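Local coordinates for protein pseudoazurin (Methylobacterium extorquens, PDB 1PMY) that binds one copper ion and, like other small blue copper proteins of the plastocyanin/azurin family, probably carries electrons in the periplasm, at residues Asp1-Gly13 / Asp29-Val42. Numbering follows the deposited sequence.
Sequences DEVAVKMLNSGPG and DSIKFLPTDKGHNV. With CU (copper (II) ion), chain B.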
# COMPACT_ATOMS: atom_id res chain seq x y z
N ASP A 1 -12.13 -10.67 -6.87
CA ASP A 1 -12.98 -9.83 -6.01
C ASP A 1 -12.25 -8.51 -5.68
O ASP A 1 -11.06 -8.38 -5.91
CB ASP A 1 -13.65 -10.50 -4.88
CG ASP A 1 -12.71 -11.12 -3.88
OD1 ASP A 1 -11.96 -10.41 -3.22
OD2 ASP A 1 -12.82 -12.39 -3.76
N GLU A 2 -13.07 -7.60 -5.17
CA GLU A 2 -12.65 -6.24 -4.88
C GLU A 2 -12.86 -5.84 -3.44
O GLU A 2 -13.97 -5.99 -2.85
CB GLU A 2 -13.33 -5.21 -5.73
CG GLU A 2 -13.12 -3.71 -5.36
CD GLU A 2 -14.12 -2.97 -6.23
OE1 GLU A 2 -13.91 -2.86 -7.43
OE2 GLU A 2 -15.14 -2.68 -5.59
N VAL A 3 -11.75 -5.38 -2.91
CA VAL A 3 -11.59 -5.00 -1.48
C VAL A 3 -11.51 -3.47 -1.45
O VAL A 3 -10.86 -2.90 -2.34
CB VAL A 3 -10.25 -5.65 -0.98
CG1 VAL A 3 -9.77 -5.19 0.36
CG2 VAL A 3 -10.37 -7.19 -1.06
N ALA A 4 -12.15 -2.90 -0.46
CA ALA A 4 -12.12 -1.44 -0.31
C ALA A 4 -11.17 -1.11 0.86
O ALA A 4 -11.30 -1.66 1.96
CB ALA A 4 -13.60 -1.05 0.11
N VAL A 5 -10.43 -0.06 0.61
CA VAL A 5 -9.49 0.59 1.46
C VAL A 5 -9.82 2.11 1.43
O VAL A 5 -9.97 2.69 0.35
CB VAL A 5 -8.04 0.38 0.89
CG1 VAL A 5 -7.02 1.20 1.73
CG2 VAL A 5 -7.73 -1.10 0.99
N LYS A 6 -9.99 2.61 2.64
CA LYS A 6 -10.28 4.00 2.91
C LYS A 6 -8.98 4.84 3.10
O LYS A 6 -8.07 4.39 3.77
CB LYS A 6 -11.07 4.23 4.18
CG LYS A 6 -12.17 3.36 4.64
CD LYS A 6 -13.19 2.73 3.79
CE LYS A 6 -12.79 1.58 2.87
NZ LYS A 6 -12.35 0.38 3.72
N MET A 7 -9.01 6.03 2.55
CA MET A 7 -7.91 7.04 2.70
C MET A 7 -8.38 8.04 3.77
O MET A 7 -9.34 8.80 3.52
CB MET A 7 -7.68 7.65 1.31
CG MET A 7 -7.22 6.47 0.43
SD MET A 7 -6.69 7.13 -1.21
CE MET A 7 -8.28 7.77 -1.71
N LEU A 8 -7.75 7.96 4.91
CA LEU A 8 -8.18 8.75 6.09
C LEU A 8 -7.14 9.70 6.69
O LEU A 8 -5.98 9.44 6.75
CB LEU A 8 -8.56 7.77 7.22
CG LEU A 8 -9.66 6.76 6.98
CD1 LEU A 8 -9.55 5.56 7.91
CD2 LEU A 8 -11.01 7.36 6.93
N ASN A 9 -7.72 10.82 7.12
CA ASN A 9 -6.93 11.80 7.91
C ASN A 9 -6.61 11.20 9.29
O ASN A 9 -5.50 11.47 9.84
CB ASN A 9 -7.71 13.10 8.05
CG ASN A 9 -7.84 13.89 6.80
OD1 ASN A 9 -7.21 13.59 5.73
ND2 ASN A 9 -8.57 15.00 6.88
N SER A 10 -7.57 10.52 9.88
CA SER A 10 -7.45 9.92 11.23
C SER A 10 -8.08 8.56 11.25
O SER A 10 -9.22 8.37 10.80
CB SER A 10 -7.96 10.91 12.28
OG SER A 10 -7.52 10.54 13.59
N GLY A 11 -7.36 7.53 11.69
CA GLY A 11 -7.87 6.14 11.72
C GLY A 11 -6.96 5.26 12.55
O GLY A 11 -6.18 5.83 13.35
N PRO A 12 -7.12 3.96 12.38
CA PRO A 12 -6.28 2.99 13.15
C PRO A 12 -4.78 3.27 12.82
O PRO A 12 -4.37 3.27 11.64
CB PRO A 12 -6.68 1.64 12.56
CG PRO A 12 -8.08 1.87 12.08
CD PRO A 12 -8.06 3.29 11.51
N GLY A 13 -4.04 3.59 13.86
CA GLY A 13 -2.61 3.92 13.81
C GLY A 13 -2.34 5.39 13.92
O GLY A 13 -1.15 5.79 14.06
N ASP A 29 -7.60 -10.11 -8.05
CA ASP A 29 -8.31 -9.23 -7.14
C ASP A 29 -8.00 -7.75 -7.48
O ASP A 29 -6.91 -7.42 -8.03
CB ASP A 29 -8.25 -9.48 -5.69
CG ASP A 29 -8.73 -10.82 -5.18
OD1 ASP A 29 -9.66 -11.41 -5.85
OD2 ASP A 29 -8.31 -11.32 -4.17
N SER A 30 -8.86 -6.88 -7.07
CA SER A 30 -8.66 -5.44 -7.18
C SER A 30 -8.88 -4.82 -5.80
O SER A 30 -9.51 -5.34 -4.83
CB SER A 30 -9.46 -4.85 -8.32
OG SER A 30 -10.84 -4.94 -7.97
N ILE A 31 -8.31 -3.60 -5.64
CA ILE A 31 -8.63 -2.79 -4.45
C ILE A 31 -9.33 -1.53 -5.00
O ILE A 31 -8.85 -0.99 -5.97
CB ILE A 31 -7.34 -2.35 -3.63
CG1 ILE A 31 -6.70 -3.59 -2.96
CG2 ILE A 31 -7.63 -1.25 -2.59
CD1 ILE A 31 -5.23 -3.34 -2.38
N LYS A 32 -10.37 -1.14 -4.29
CA LYS A 32 -10.94 0.21 -4.59
C LYS A 32 -10.51 1.08 -3.37
O LYS A 32 -10.87 0.85 -2.17
CB LYS A 32 -12.46 0.10 -4.64
CG LYS A 32 -13.13 1.42 -5.07
CD LYS A 32 -14.69 1.19 -5.12
CE LYS A 32 -15.13 0.92 -6.56
NZ LYS A 32 -15.19 2.21 -7.35
N PHE A 33 -9.77 2.12 -3.63
CA PHE A 33 -9.27 3.06 -2.60
C PHE A 33 -10.36 4.19 -2.57
O PHE A 33 -10.63 4.68 -3.64
CB PHE A 33 -7.94 3.71 -3.06
CG PHE A 33 -6.81 2.69 -2.95
CD1 PHE A 33 -6.17 2.51 -1.78
CD2 PHE A 33 -6.49 1.94 -4.13
CE1 PHE A 33 -5.16 1.56 -1.67
CE2 PHE A 33 -5.40 1.08 -4.07
CZ PHE A 33 -4.77 0.85 -2.83
N LEU A 34 -10.90 4.38 -1.37
CA LEU A 34 -12.01 5.35 -1.22
C LEU A 34 -11.54 6.65 -0.60
O LEU A 34 -10.99 6.59 0.48
CB LEU A 34 -13.05 4.63 -0.32
CG LEU A 34 -13.73 3.42 -1.01
CD1 LEU A 34 -14.53 2.68 0.06
CD2 LEU A 34 -14.52 3.84 -2.20
N PRO A 35 -11.88 7.76 -1.27
CA PRO A 35 -11.51 9.08 -0.75
C PRO A 35 -12.42 9.48 0.40
O PRO A 35 -13.07 10.55 0.31
CB PRO A 35 -11.63 9.96 -2.02
CG PRO A 35 -12.83 9.35 -2.74
CD PRO A 35 -12.61 7.83 -2.57
N THR A 36 -12.44 8.78 1.49
CA THR A 36 -13.20 9.02 2.71
C THR A 36 -12.97 10.46 3.10
O THR A 36 -13.86 11.29 3.42
CB THR A 36 -12.98 8.03 3.89
OG1 THR A 36 -13.01 6.67 3.37
CG2 THR A 36 -14.03 8.18 5.05
N ASP A 37 -11.67 10.78 3.16
CA ASP A 37 -11.22 12.16 3.40
C ASP A 37 -10.54 12.54 2.07
O ASP A 37 -10.00 11.69 1.35
CB ASP A 37 -10.28 12.26 4.57
CG ASP A 37 -10.95 12.06 5.93
OD1 ASP A 37 -11.97 12.70 6.16
OD2 ASP A 37 -10.43 11.37 6.79
N LYS A 38 -10.64 13.79 1.74
CA LYS A 38 -10.02 14.34 0.54
C LYS A 38 -8.50 14.52 0.78
O LYS A 38 -8.04 14.60 1.92
CB LYS A 38 -10.67 15.76 0.41
CG LYS A 38 -9.84 16.92 0.09
CD LYS A 38 -10.13 18.29 0.58
CE LYS A 38 -10.31 18.36 2.11
NZ LYS A 38 -9.02 18.77 2.77
N GLY A 39 -7.84 14.76 -0.36
CA GLY A 39 -6.40 15.11 -0.29
C GLY A 39 -5.47 13.88 -0.20
O GLY A 39 -4.32 14.13 0.18
N HIS A 40 -5.93 12.72 -0.48
CA HIS A 40 -5.08 11.51 -0.46
C HIS A 40 -4.96 10.91 -1.84
O HIS A 40 -5.88 11.11 -2.66
CB HIS A 40 -5.54 10.53 0.60
CG HIS A 40 -5.63 11.06 1.98
ND1 HIS A 40 -4.67 11.41 2.88
CD2 HIS A 40 -6.83 11.34 2.64
CE1 HIS A 40 -5.18 11.83 4.00
NE2 HIS A 40 -6.48 11.77 3.88
N ASN A 41 -3.85 10.18 -2.08
CA ASN A 41 -3.74 9.40 -3.35
C ASN A 41 -3.05 8.07 -2.96
O ASN A 41 -2.69 7.86 -1.80
CB ASN A 41 -3.17 10.06 -4.54
CG ASN A 41 -1.63 10.20 -4.51
OD1 ASN A 41 -1.11 10.04 -3.38
ND2 ASN A 41 -1.12 10.23 -5.73
N VAL A 42 -2.73 7.36 -4.03
CA VAL A 42 -1.99 6.09 -3.93
C VAL A 42 -0.90 6.10 -5.05
O VAL A 42 -1.14 6.45 -6.23
CB VAL A 42 -2.99 4.90 -4.20
CG1 VAL A 42 -2.19 3.60 -3.89
CG2 VAL A 42 -4.11 4.93 -3.12
CU CU B . -2.72 11.07 2.28
O HOH W 1 -10.10 -14.02 -4.47
O HOH W 2 -6.03 15.07 3.90
O HOH W 3 -8.87 16.42 4.23
O HOH W 4 -10.65 10.94 9.29
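Backbone hydrogen bonds tie Val-3 and Val-5 to Ser-30, Lys-32 and Leu-34, joining parallel strands 2-8 and 30-34, neighbours in the Greek-key beta-sandwich of the cupredoxin fold; their axes diverge by 27°. The packed face holds Val-5, Ile-31 and Phe-33. Ile-31 CG2 sits over the centre of one face of the Phe-33 ring, Val-42 CG2 against the opposite face, displaced toward the rim, and Val-5 CG2 lies 3.6 Å from Ile-31 CG2. Met-7 extends this packing, bending at its last torsion (chi3 -63°) to bring CE within 3.6 Å of Pro-35 CA while SD meets Val-42. On the other face the Glu-2 and Lys-32 side chains are more open: Glu-2 OE2 stays 5.2 Å from Lys-32 NZ, which pairs with Glu-63. At the N-terminus, Asp-1 N forms a salt bridge with Asp-29 OD1 (2.8 Å), from outside the carboxylate plane; an alanine here would probably leave that terminal amine without its charged mate. Toward the copper end, Asp-37 OD2 accepts a hydrogen bond from Asn-9 N (2.8 Å). Copper is bound by His-40 ND1, with Cys-78, His-81 and Met-86 completing the site, while His-40 NE2 makes a weak hydrogen bond to Asn-9 OD1 (2.7 Å, 130° at the hydrogen), near the ring plane.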